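Core protein VP4 (Bluetongue virus, PDB 2JHP) forms part of the inner viral core and caps the viral RNA, working as a multifunctional capping assembly line. Local coordinates at residues 57-62 with 79-84; 66-71 with 490-495; 307-312 with 365-370; 314-319 with 359-364. All coordinates share one frame; numbering follows the deposited sequence.

Contact 1: residues 57-62 with 79-84; sequences WTIRQL and ADIIKT
A capping box made by Thr58 and Gln61 starts helix 59-64, and the turn of the β-hairpin 75-77/82-84 is laid against it, beginning with a bond from Ala79 N to Trp57 O (3.0 Å, 168° at the hydrogen). In the box, Thr58 N donates to Gln61 OE1 (3.2 Å) in the carbonyl plane, on a lone pair, while the return bond from Gln61 N to Thr58 OG1 is weak. Gln61 NE2 goes on to Val597 O. Asp80 has CG anti to its own nitrogen (chi1 -161°), which brings OD2 over the start of the helix, 3.3 Å from CB of the N-cap Thr58 and 3.2 Å from Ile59 CG2. These are apolar neighbours for a carboxylate oxygen. The other oxygen, OD1, is in a long, weak ion pair with Lys487 NZ. Ile59 presents two branches to the hairpin: CG2 also meets Ile81 CG1 at 4.1 Å, and the CG1 branch points toward strand 82-84. There CD1 crosses the bent Lys83 chain at about a right angle, 3.5 Å from CD, while Lys83 NZ beyond it is tied to Asp488 O and, at 2.7 Å, to Thr84 O.

Contact 2: residues 66-71 with 490-495; sequences GFIFIS and TYDPAW. With GUN (guanine), chain E.
Ile68 and the ring of Pro493 meet obliquely, Ile68 CG1 lying 3.7 Å from Pro493 CD. The other ring atoms of Pro493 follow the backbone at the start of strand 67-71: CB rests 3.7 Å from Gly66 CA, and CG is near Phe67 O. Gly66 ends helix 59-64 in a Schellman motif, its positive phi turning the chain into strand 67-71 of the parallel sheet. With chi2 at 173°, the Ile68 side chain is extended, and CD1 reaches past the proline to Asp492 OD1, 3.3 Å away. Asp492 N-caps helix 493-496. Its OD1 takes two weak bonds, from Ala494 N at 3.1 Å and from Trp495 N at 3.5 Å, while OD2 forms a salt bridge with Arg110. In the first turn of the helix, Trp495 has CG anti to its nitrogen (chi1 178°), and the indole extends into one of the two guanine pockets. There the base meets the ring at its edge, near the ring plane. Arg114 makes a cation-pi contact with the same indole, and Tyr446 OH is hydrogen-bonded to the base. Across the two segments the contact is van der Waals, Ile68 against Pro493 and the Asp492 carboxylate and the proline against the Gly66-Phe67 backbone; Asp492 itself is engaged by Arg110 and the helix N-terminus, which would probably favour its charged form.

Contact 3: residues 307-312 with 365-370; sequences HRIPNS and DVRKMV
Leaving the end of strand 302-308, the chain passes the flank of helix 363-373, with Ile309 CA and Val366 CA the closest pair of alpha carbons at 7.7 Å. Ile309 fills the gap. Its CG1 and CD1 run alongside the Val366 side chain, antiparallel to it, with CD1 3.5 Å from Val366 CG1, and CD1 continues to Val370 CG2 at 4.0 Å, one helical turn further on. Ile309 CG2 faces another way, approaching Arg367 NH2 to 3.2 Å, obliquely to the guanidinium plane. Strand 302-308 belongs to the seven-stranded mixed sheet whose strand order, 3-2-1-4-5-7-6, is that of the class I methyltransferase (Rossmann-like) fold, and the helix lies on this sheet: Val366, Met369 and Val370 all touch Leu336 of the adjacent strand 335-341. On the other side of the chain, Arg308 forms salt bridges with Asp286 and Glu285 of helix 280-295. Arg367 is the polar link. Its chain leaves with CG anti to the nitrogen and then bends at chi2 and chi3, bringing NH2 to Pro310 O. That bond is short, 2.7 Å, and nearly straight at 163°. The oxygen lies within 1° of the guanidinium plane, so it meets the group at its edge, although NH2 sits 31° out of the plane of the Pro310 carbonyl. Tyr334 touches the same arginine side chain.

Contact 4: residues 314-319 with 359-364; sequences DEYHCI and TKVVSR
Tyr316 lays one ring face against Val361, whose CG1 is 3.7 Å from the ring centroid and 21° off its normal, a CH-pi contact. Chi1 of 63° places the ring between its own nitrogen and carbonyl carbon and folds it over the neighbouring strand. Ser363 OG reaches the ring edge near CE1 at 3.6 Å and is itself fixed by Lys313 O. On the other face of the sheet, His317 CE1 touches Lys360 CB at 3.5 Å, and the lysine chain continues to Glu315 OE1, with CD 3.3 Å away and the NZ salt bridge long. Holding these side chains in place is the backbone ladder. Val361 N donates to Tyr316 O at 3.0 Å, whereas the return bond from Tyr316 N to Val361 O is weak; Thr359 N bonds to Cys318 O at 2.7 Å. At the far end Ser363 N donates to Asp314 O (3.0 Å), tying the first helical residue to the residue just before the other strand. Further out, Tyr160 OH accepts from Val362 N, and His307 and Pro310 pack on the tyrosine. The whole is a two-stranded antiparallel ribbon leading into helix 363-373, beside the seven-stranded methyltransferase-like sheet that contains strand 302-308.

Overall arrangement
The four contacts form two pairs at opposite sides of the chain's centre. Contacts 1 and 2 have centres 12 Å apart: helix 59-64 of contact 1 leads directly into strand 67-71 of contact 2, Leu62 and Ile59 pack on Phe69, and their segments alternate along the chain. Contacts 3 and 4, 9 Å apart, share helix 363-373, and Val366 CG2 packs on Val361 CG2. Between the pairs, centres are 52 to 65 Å apart. Residues 307-370 all fall between the two halves of contact 2, so the chain leaves the five-stranded parallel sheet, passes through the methyltransferase-like sheets, and returns at 490-495 beside a guanine pocket, in keeping with an elongated enzyme of several linked sites.

Contact 1: residues 57-62 with 79-84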
# COMPACT_ATOMS: atom_id res chain seq x y z
N TRP A 57 -6.44 26.48 16.64
CA TRP A 57 -6.34 25.02 16.81
C TRP A 57 -5.15 24.42 16.05
O TRP A 57 -4.83 24.85 14.93
CB TRP A 57 -7.65 24.34 16.39
CG TRP A 57 -8.86 24.90 17.10
CD1 TRP A 57 -9.93 25.53 16.53
CD2 TRP A 57 -9.12 24.87 18.51
NE1 TRP A 57 -10.84 25.90 17.49
CE2 TRP A 57 -10.37 25.51 18.72
CE3 TRP A 57 -8.43 24.38 19.62
CZ2 TRP A 57 -10.93 25.66 19.99
CZ3 TRP A 57 -8.99 24.52 20.88
CH2 TRP A 57 -10.23 25.16 21.06
N THR A 58 -4.49 23.44 16.67
CA THR A 58 -3.36 22.75 16.02
C THR A 58 -3.85 21.72 15.00
O THR A 58 -4.97 21.21 15.08
CB THR A 58 -2.42 22.05 17.03
OG1 THR A 58 -3.10 20.93 17.62
CG2 THR A 58 -1.92 23.01 18.13
N ILE A 59 -2.98 21.42 14.04
CA ILE A 59 -3.27 20.45 12.99
C ILE A 59 -3.76 19.09 13.53
O ILE A 59 -4.82 18.60 13.12
CB ILE A 59 -2.06 20.30 12.00
CG1 ILE A 59 -2.28 19.15 11.03
CG2 ILE A 59 -0.75 20.09 12.73
CD1 ILE A 59 -3.34 19.41 10.05
N ARG A 60 -3.01 18.51 14.46
CA ARG A 60 -3.34 17.24 15.09
C ARG A 60 -4.65 17.28 15.86
O ARG A 60 -5.35 16.26 15.94
CB ARG A 60 -2.22 16.83 16.05
CG ARG A 60 -0.96 16.30 15.38
CD ARG A 60 0.01 15.88 16.44
NE ARG A 60 -0.30 14.56 16.97
CZ ARG A 60 -0.20 14.22 18.25
NH1 ARG A 60 0.16 15.12 19.16
NH2 ARG A 60 -0.49 12.98 18.62
N GLN A 61 -4.96 18.44 16.45
CA GLN A 61 -6.24 18.63 17.12
C GLN A 61 -7.34 18.54 16.10
O GLN A 61 -8.29 17.77 16.27
CB GLN A 61 -6.29 19.96 17.88
CG GLN A 61 -5.58 19.90 19.20
CD GLN A 61 -5.71 21.19 20.02
OE1 GLN A 61 -5.55 22.30 19.50
NE2 GLN A 61 -5.98 21.03 21.32
N LEU A 62 -7.19 19.30 15.01
CA LEU A 62 -8.20 19.30 13.95
C LEU A 62 -8.30 17.95 13.24
O LEU A 62 -9.39 17.52 12.87
CB LEU A 62 -7.98 20.45 12.96
CG LEU A 62 -8.31 21.86 13.47
CD1 LEU A 62 -8.05 22.94 12.42
CD2 LEU A 62 -9.75 21.96 13.97
N ALA A 79 -2.86 27.04 14.21
CA ALA A 79 -2.11 27.51 15.40
C ALA A 79 -0.72 26.90 15.46
O ALA A 79 0.11 27.31 16.26
CB ALA A 79 -2.88 27.17 16.68
N ASP A 80 -0.50 25.92 14.59
CA ASP A 80 0.59 24.98 14.69
C ASP A 80 1.53 25.19 13.52
O ASP A 80 2.72 25.42 13.70
CB ASP A 80 -0.02 23.56 14.60
CG ASP A 80 0.91 22.48 15.14
OD1 ASP A 80 2.13 22.72 15.29
OD2 ASP A 80 0.40 21.37 15.41
N ILE A 81 0.97 25.07 12.31
CA ILE A 81 1.72 25.16 11.06
C ILE A 81 0.88 25.90 10.01
O ILE A 81 -0.31 26.17 10.23
CB ILE A 81 2.09 23.74 10.50
CG1 ILE A 81 0.84 22.89 10.26
CG2 ILE A 81 3.07 23.01 11.44
CD1 ILE A 81 1.07 21.71 9.34
N ILE A 82 1.50 26.23 8.88
CA ILE A 82 0.77 26.70 7.71
C ILE A 82 0.41 25.45 6.89
O ILE A 82 1.22 24.95 6.09
CB ILE A 82 1.59 27.75 6.90
CG1 ILE A 82 1.89 28.98 7.78
CG2 ILE A 82 0.83 28.20 5.66
CD1 ILE A 82 2.84 29.98 7.18
N LYS A 83 -0.80 24.95 7.11
CA LYS A 83 -1.23 23.66 6.56
C LYS A 83 -1.56 23.73 5.07
O LYS A 83 -2.39 24.54 4.67
CB LYS A 83 -2.45 23.14 7.33
CG LYS A 83 -3.08 21.86 6.76
CD LYS A 83 -2.17 20.64 6.94
CE LYS A 83 -2.70 19.42 6.19
NZ LYS A 83 -2.19 19.29 4.79
N THR A 84 -0.92 22.87 4.28
CA THR A 84 -1.24 22.73 2.86
C THR A 84 -2.69 22.26 2.68
O THR A 84 -3.14 21.33 3.36
CB THR A 84 -0.29 21.73 2.15
OG1 THR A 84 1.07 22.11 2.39
CG2 THR A 84 -0.53 21.72 0.64

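Contact 2: residues 66-71 with 490-495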
# COMPACT_ATOMS: atom_id res chain seq x y z
N GLY A 66 -11.33 14.97 12.64
CA GLY A 66 -11.68 14.56 11.29
C GLY A 66 -11.70 15.66 10.23
O GLY A 66 -12.35 15.51 9.21
N PHE A 67 -10.98 16.75 10.46
CA PHE A 67 -10.91 17.89 9.52
C PHE A 67 -10.21 17.59 8.20
O PHE A 67 -9.12 17.00 8.17
CB PHE A 67 -10.22 19.08 10.17
CG PHE A 67 -11.16 20.01 10.84
CD1 PHE A 67 -11.86 19.62 11.98
CD2 PHE A 67 -11.35 21.29 10.35
CE1 PHE A 67 -12.74 20.50 12.61
CE2 PHE A 67 -12.23 22.18 10.98
CZ PHE A 67 -12.93 21.77 12.11
N ILE A 68 -10.85 18.02 7.12
CA ILE A 68 -10.27 18.05 5.79
C ILE A 68 -10.40 19.49 5.33
O ILE A 68 -11.48 20.09 5.43
CB ILE A 68 -11.00 17.08 4.83
CG1 ILE A 68 -10.64 15.64 5.18
CG2 ILE A 68 -10.68 17.40 3.34
CD1 ILE A 68 -11.45 14.57 4.37
N PHE A 69 -9.30 20.03 4.81
CA PHE A 69 -9.23 21.45 4.50
C PHE A 69 -9.44 21.68 3.01
O PHE A 69 -8.69 21.18 2.18
CB PHE A 69 -7.91 22.03 5.02
CG PHE A 69 -7.66 21.75 6.48
CD1 PHE A 69 -7.05 20.57 6.89
CD2 PHE A 69 -8.07 22.65 7.45
CE1 PHE A 69 -6.83 20.31 8.25
CE2 PHE A 69 -7.86 22.39 8.81
CZ PHE A 69 -7.24 21.23 9.20
N ILE A 70 -10.50 22.42 2.70
CA ILE A 70 -10.90 22.68 1.32
C ILE A 70 -10.90 24.19 1.05
O ILE A 70 -11.49 24.95 1.81
CB ILE A 70 -12.31 22.11 1.01
CG1 ILE A 70 -12.39 20.62 1.32
CG2 ILE A 70 -12.69 22.35 -0.44
CD1 ILE A 70 -13.31 20.28 2.46
N SER A 71 -10.23 24.61 -0.03
CA SER A 71 -10.18 26.03 -0.39
C SER A 71 -9.77 26.25 -1.85
O SER A 71 -9.30 25.33 -2.51
CB SER A 71 -9.19 26.79 0.51
OG SER A 71 -9.12 28.17 0.17
N THR A 490 -1.30 15.19 3.77
CA THR A 490 -2.64 15.26 3.24
C THR A 490 -3.22 13.85 3.25
O THR A 490 -2.70 12.93 2.59
CB THR A 490 -2.64 15.85 1.82
OG1 THR A 490 -2.30 17.24 1.93
CG2 THR A 490 -4.02 15.72 1.15
N TYR A 491 -4.28 13.69 4.03
CA TYR A 491 -4.99 12.43 4.09
C TYR A 491 -6.40 12.66 4.62
O TYR A 491 -6.75 13.74 5.08
CB TYR A 491 -4.23 11.41 4.94
CG TYR A 491 -4.33 11.66 6.41
CD1 TYR A 491 -5.09 10.82 7.22
CD2 TYR A 491 -3.70 12.75 7.00
CE1 TYR A 491 -5.19 11.05 8.58
CE2 TYR A 491 -3.81 12.99 8.34
CZ TYR A 491 -4.55 12.13 9.14
OH TYR A 491 -4.65 12.37 10.50
N ASP A 492 -7.21 11.61 4.56
CA ASP A 492 -8.61 11.69 4.85
C ASP A 492 -8.89 10.90 6.13
O ASP A 492 -8.85 9.67 6.14
CB ASP A 492 -9.40 11.20 3.62
CG ASP A 492 -10.87 11.01 3.88
OD1 ASP A 492 -11.38 11.33 4.98
OD2 ASP A 492 -11.53 10.49 2.96
N PRO A 493 -9.11 11.62 7.24
CA PRO A 493 -9.33 10.98 8.54
C PRO A 493 -10.49 9.96 8.58
O PRO A 493 -10.36 8.92 9.24
CB PRO A 493 -9.56 12.17 9.47
CG PRO A 493 -8.77 13.30 8.81
CD PRO A 493 -9.09 13.09 7.36
N ALA A 494 -11.58 10.24 7.88
CA ALA A 494 -12.70 9.30 7.79
C ALA A 494 -12.27 7.97 7.16
O ALA A 494 -12.60 6.89 7.67
CB ALA A 494 -13.85 9.91 7.02
N TRP A 495 -11.53 8.06 6.07
CA TRP A 495 -11.01 6.90 5.39
C TRP A 495 -10.12 6.08 6.32
O TRP A 495 -10.35 4.90 6.53
CB TRP A 495 -10.26 7.31 4.12
CG TRP A 495 -9.67 6.13 3.43
CD1 TRP A 495 -8.35 5.79 3.39
CD2 TRP A 495 -10.38 5.11 2.73
NE1 TRP A 495 -8.20 4.62 2.68
CE2 TRP A 495 -9.42 4.19 2.25
CE3 TRP A 495 -11.73 4.89 2.42
CZ2 TRP A 495 -9.77 3.05 1.50
CZ3 TRP A 495 -12.08 3.77 1.66
CH2 TRP A 495 -11.10 2.86 1.22
N9 GUN E . -2.46 2.45 -1.18
C8 GUN E . -2.51 1.37 -1.97
N7 GUN E . -3.61 0.67 -1.69
C5 GUN E . -4.28 1.31 -0.72
C6 GUN E . -5.48 1.05 -0.05
O6 GUN E . -6.15 0.05 -0.32
N1 GUN E . -5.91 1.94 0.94
C2 GUN E . -5.12 3.06 1.22
N2 GUN E . -5.50 3.92 2.15
N3 GUN E . -3.97 3.28 0.55
C4 GUN E . -3.54 2.44 -0.40

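Contact 3: residues 307-312 with 365-370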
# COMPACT_ATOMS: atom_id res chain seq x y z
N HIS A 307 11.00 -13.57 -28.86
CA HIS A 307 10.32 -14.80 -29.24
C HIS A 307 9.30 -14.60 -30.36
O HIS A 307 8.11 -14.45 -30.09
CB HIS A 307 9.63 -15.42 -28.02
CG HIS A 307 9.26 -16.85 -28.21
ND1 HIS A 307 8.02 -17.24 -28.67
CD2 HIS A 307 9.96 -17.99 -27.99
CE1 HIS A 307 7.98 -18.56 -28.73
NE2 HIS A 307 9.14 -19.04 -28.33
N ARG A 308 9.76 -14.61 -31.61
CA ARG A 308 8.82 -14.57 -32.74
C ARG A 308 8.29 -15.96 -33.05
O ARG A 308 9.05 -16.92 -33.14
CB ARG A 308 9.42 -13.89 -34.00
CG ARG A 308 10.91 -14.11 -34.27
CD ARG A 308 11.82 -13.04 -33.61
NE ARG A 308 12.41 -12.13 -34.59
CZ ARG A 308 13.66 -12.21 -35.03
NH1 ARG A 308 14.48 -13.16 -34.60
NH2 ARG A 308 14.08 -11.33 -35.93
N ILE A 309 6.96 -16.06 -33.16
CA ILE A 309 6.29 -17.31 -33.54
C ILE A 309 6.40 -17.55 -35.04
O ILE A 309 6.02 -16.68 -35.84
CB ILE A 309 4.80 -17.29 -33.17
CG1 ILE A 309 4.58 -16.54 -31.86
CG2 ILE A 309 4.24 -18.72 -33.12
CD1 ILE A 309 3.24 -15.85 -31.74
N PRO A 310 6.94 -18.72 -35.44
CA PRO A 310 7.09 -19.13 -36.84
C PRO A 310 5.75 -19.28 -37.58
O PRO A 310 4.70 -19.44 -36.94
CB PRO A 310 7.80 -20.49 -36.74
CG PRO A 310 7.50 -20.97 -35.34
CD PRO A 310 7.48 -19.73 -34.50
N ASN A 311 5.78 -19.23 -38.90
CA ASN A 311 4.56 -19.33 -39.71
C ASN A 311 4.36 -20.73 -40.25
O ASN A 311 3.24 -21.22 -40.34
CB ASN A 311 4.60 -18.32 -40.86
CG ASN A 311 4.76 -16.89 -40.39
OD1 ASN A 311 4.73 -16.59 -39.19
ND2 ASN A 311 4.91 -15.98 -41.36
N SER A 312 5.47 -21.36 -40.62
CA SER A 312 5.46 -22.68 -41.23
C SER A 312 5.22 -23.78 -40.20
O SER A 312 4.39 -24.66 -40.42
CB SER A 312 6.78 -22.92 -41.97
OG SER A 312 7.13 -21.77 -42.73
N ASP A 365 -2.04 -21.92 -29.92
CA ASP A 365 -2.40 -21.44 -28.59
C ASP A 365 -1.56 -20.22 -28.23
O ASP A 365 -1.96 -19.36 -27.42
CB ASP A 365 -2.21 -22.54 -27.56
CG ASP A 365 -3.11 -23.73 -27.81
OD1 ASP A 365 -4.35 -23.57 -27.73
OD2 ASP A 365 -2.57 -24.82 -28.08
N VAL A 366 -0.39 -20.16 -28.85
CA VAL A 366 0.51 -19.04 -28.72
C VAL A 366 0.09 -17.94 -29.72
O VAL A 366 0.45 -16.77 -29.59
CB VAL A 366 1.98 -19.54 -28.85
CG1 VAL A 366 2.77 -18.78 -29.88
CG2 VAL A 366 2.67 -19.52 -27.47
N ARG A 367 -0.73 -18.33 -30.69
CA ARG A 367 -1.32 -17.41 -31.66
C ARG A 367 -2.51 -16.69 -31.03
O ARG A 367 -2.71 -15.49 -31.25
CB ARG A 367 -1.75 -18.18 -32.91
CG ARG A 367 -1.86 -17.38 -34.19
CD ARG A 367 -1.16 -18.10 -35.34
NE ARG A 367 0.30 -17.94 -35.23
CZ ARG A 367 1.20 -18.61 -35.94
NH1 ARG A 367 0.83 -19.54 -36.83
NH2 ARG A 367 2.49 -18.37 -35.75
N LYS A 368 -3.30 -17.43 -30.24
CA LYS A 368 -4.43 -16.87 -29.50
C LYS A 368 -3.99 -15.80 -28.52
O LYS A 368 -4.66 -14.77 -28.39
CB LYS A 368 -5.19 -17.96 -28.74
CG LYS A 368 -6.62 -18.22 -29.25
CD LYS A 368 -7.63 -17.16 -28.76
CE LYS A 368 -8.92 -17.21 -29.59
NZ LYS A 368 -9.92 -16.20 -29.16
N MET A 369 -2.89 -16.04 -27.82
CA MET A 369 -2.43 -15.11 -26.80
C MET A 369 -2.31 -13.69 -27.37
O MET A 369 -2.88 -12.74 -26.82
CB MET A 369 -1.12 -15.57 -26.17
CG MET A 369 -1.27 -16.70 -25.18
SD MET A 369 0.08 -16.79 -23.99
CE MET A 369 1.38 -17.52 -24.98
N VAL A 370 -1.58 -13.57 -28.48
CA VAL A 370 -1.44 -12.32 -29.22
C VAL A 370 -2.82 -11.70 -29.47
O VAL A 370 -3.07 -10.55 -29.11
CB VAL A 370 -0.70 -12.53 -30.56
CG1 VAL A 370 -0.75 -11.26 -31.43
CG2 VAL A 370 0.74 -13.00 -30.32

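Contact 4: residues 314-319 with 359-364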
# COMPACT_ATOMS: atom_id res chain seq x y z
N ASP A 314 3.87 -25.72 -37.04
CA ASP A 314 2.65 -25.76 -36.24
C ASP A 314 2.95 -26.09 -34.78
O ASP A 314 2.22 -25.69 -33.87
CB ASP A 314 1.65 -26.77 -36.82
CG ASP A 314 0.64 -26.10 -37.73
OD1 ASP A 314 0.20 -24.98 -37.38
OD2 ASP A 314 0.31 -26.70 -38.80
N GLU A 315 4.02 -26.86 -34.58
CA GLU A 315 4.59 -27.09 -33.27
C GLU A 315 6.11 -27.02 -33.38
O GLU A 315 6.66 -27.16 -34.48
CB GLU A 315 4.14 -28.42 -32.68
CG GLU A 315 4.75 -29.64 -33.36
CD GLU A 315 4.80 -30.86 -32.46
OE1 GLU A 315 4.38 -30.77 -31.28
OE2 GLU A 315 5.26 -31.93 -32.94
N TYR A 316 6.77 -26.80 -32.25
CA TYR A 316 8.22 -26.59 -32.20
C TYR A 316 8.70 -26.55 -30.76
O TYR A 316 7.90 -26.63 -29.82
CB TYR A 316 8.61 -25.30 -32.94
CG TYR A 316 8.04 -24.02 -32.34
CD1 TYR A 316 6.75 -23.58 -32.66
CD2 TYR A 316 8.81 -23.23 -31.48
CE1 TYR A 316 6.24 -22.39 -32.11
CE2 TYR A 316 8.31 -22.05 -30.95
CZ TYR A 316 7.03 -21.63 -31.27
OH TYR A 316 6.54 -20.46 -30.72
N HIS A 317 10.01 -26.40 -30.58
CA HIS A 317 10.60 -26.42 -29.25
C HIS A 317 11.49 -25.22 -28.95
O HIS A 317 12.00 -24.56 -29.86
CB HIS A 317 11.36 -27.73 -29.01
CG HIS A 317 10.50 -28.95 -29.05
ND1 HIS A 317 9.77 -29.37 -27.96
CD2 HIS A 317 10.25 -29.83 -30.05
CE1 HIS A 317 9.11 -30.47 -28.28
NE2 HIS A 317 9.38 -30.77 -29.54
N CYS A 318 11.65 -24.95 -27.65
CA CYS A 318 12.50 -23.87 -27.18
C CYS A 318 12.88 -24.09 -25.71
O CYS A 318 12.36 -24.99 -25.05
CB CYS A 318 11.78 -22.54 -27.34
SG CYS A 318 10.43 -22.30 -26.20
N ILE A 319 13.80 -23.26 -25.21
CA ILE A 319 14.24 -23.32 -23.83
C ILE A 319 13.60 -22.17 -23.06
O ILE A 319 13.88 -21.00 -23.33
CB ILE A 319 15.77 -23.27 -23.73
CG1 ILE A 319 16.39 -24.45 -24.49
CG2 ILE A 319 16.20 -23.31 -22.28
CD1 ILE A 319 17.81 -24.19 -24.95
N THR A 359 10.78 -26.85 -23.84
CA THR A 359 9.32 -26.76 -23.84
C THR A 359 8.76 -26.95 -25.24
O THR A 359 9.29 -26.41 -26.22
CB THR A 359 8.86 -25.37 -23.29
OG1 THR A 359 9.55 -25.07 -22.07
CG2 THR A 359 7.37 -25.36 -23.03
N LYS A 360 7.69 -27.74 -25.33
CA LYS A 360 6.93 -27.87 -26.57
C LYS A 360 5.92 -26.75 -26.61
O LYS A 360 5.31 -26.43 -25.58
CB LYS A 360 6.22 -29.23 -26.64
CG LYS A 360 5.65 -29.57 -28.02
CD LYS A 360 4.86 -30.87 -28.02
CE LYS A 360 3.38 -30.66 -27.69
NZ LYS A 360 2.53 -31.78 -28.23
N VAL A 361 5.72 -26.16 -27.78
CA VAL A 361 4.75 -25.08 -27.95
C VAL A 361 3.91 -25.24 -29.22
O VAL A 361 4.43 -25.41 -30.32
CB VAL A 361 5.43 -23.67 -27.84
CG1 VAL A 361 6.88 -23.70 -28.30
CG2 VAL A 361 4.64 -22.60 -28.59
N VAL A 362 2.59 -25.21 -29.04
CA VAL A 362 1.65 -25.25 -30.17
C VAL A 362 1.38 -23.82 -30.63
O VAL A 362 0.80 -23.02 -29.89
CB VAL A 362 0.30 -25.94 -29.83
CG1 VAL A 362 -0.31 -26.54 -31.11
CG2 VAL A 362 0.45 -27.03 -28.76
N SER A 363 1.82 -23.53 -31.85
CA SER A 363 1.65 -22.21 -32.46
C SER A 363 0.26 -21.63 -32.23
O SER A 363 0.14 -20.48 -31.80
CB SER A 363 1.93 -22.28 -33.96
OG SER A 363 3.27 -22.69 -34.19
N ARG A 364 -0.77 -22.43 -32.48
CA ARG A 364 -2.18 -22.04 -32.37
C ARG A 364 -2.56 -21.39 -31.03
O ARG A 364 -3.34 -20.43 -31.00
CB ARG A 364 -3.06 -23.26 -32.63
CG ARG A 364 -4.50 -23.13 -32.15
CD ARG A 364 -5.17 -24.50 -31.96
NE ARG A 364 -5.33 -25.23 -33.22
CZ ARG A 364 -4.52 -26.20 -33.64
NH1 ARG A 364 -3.48 -26.60 -32.92
NH2 ARG A 364 -4.77 -26.80 -34.81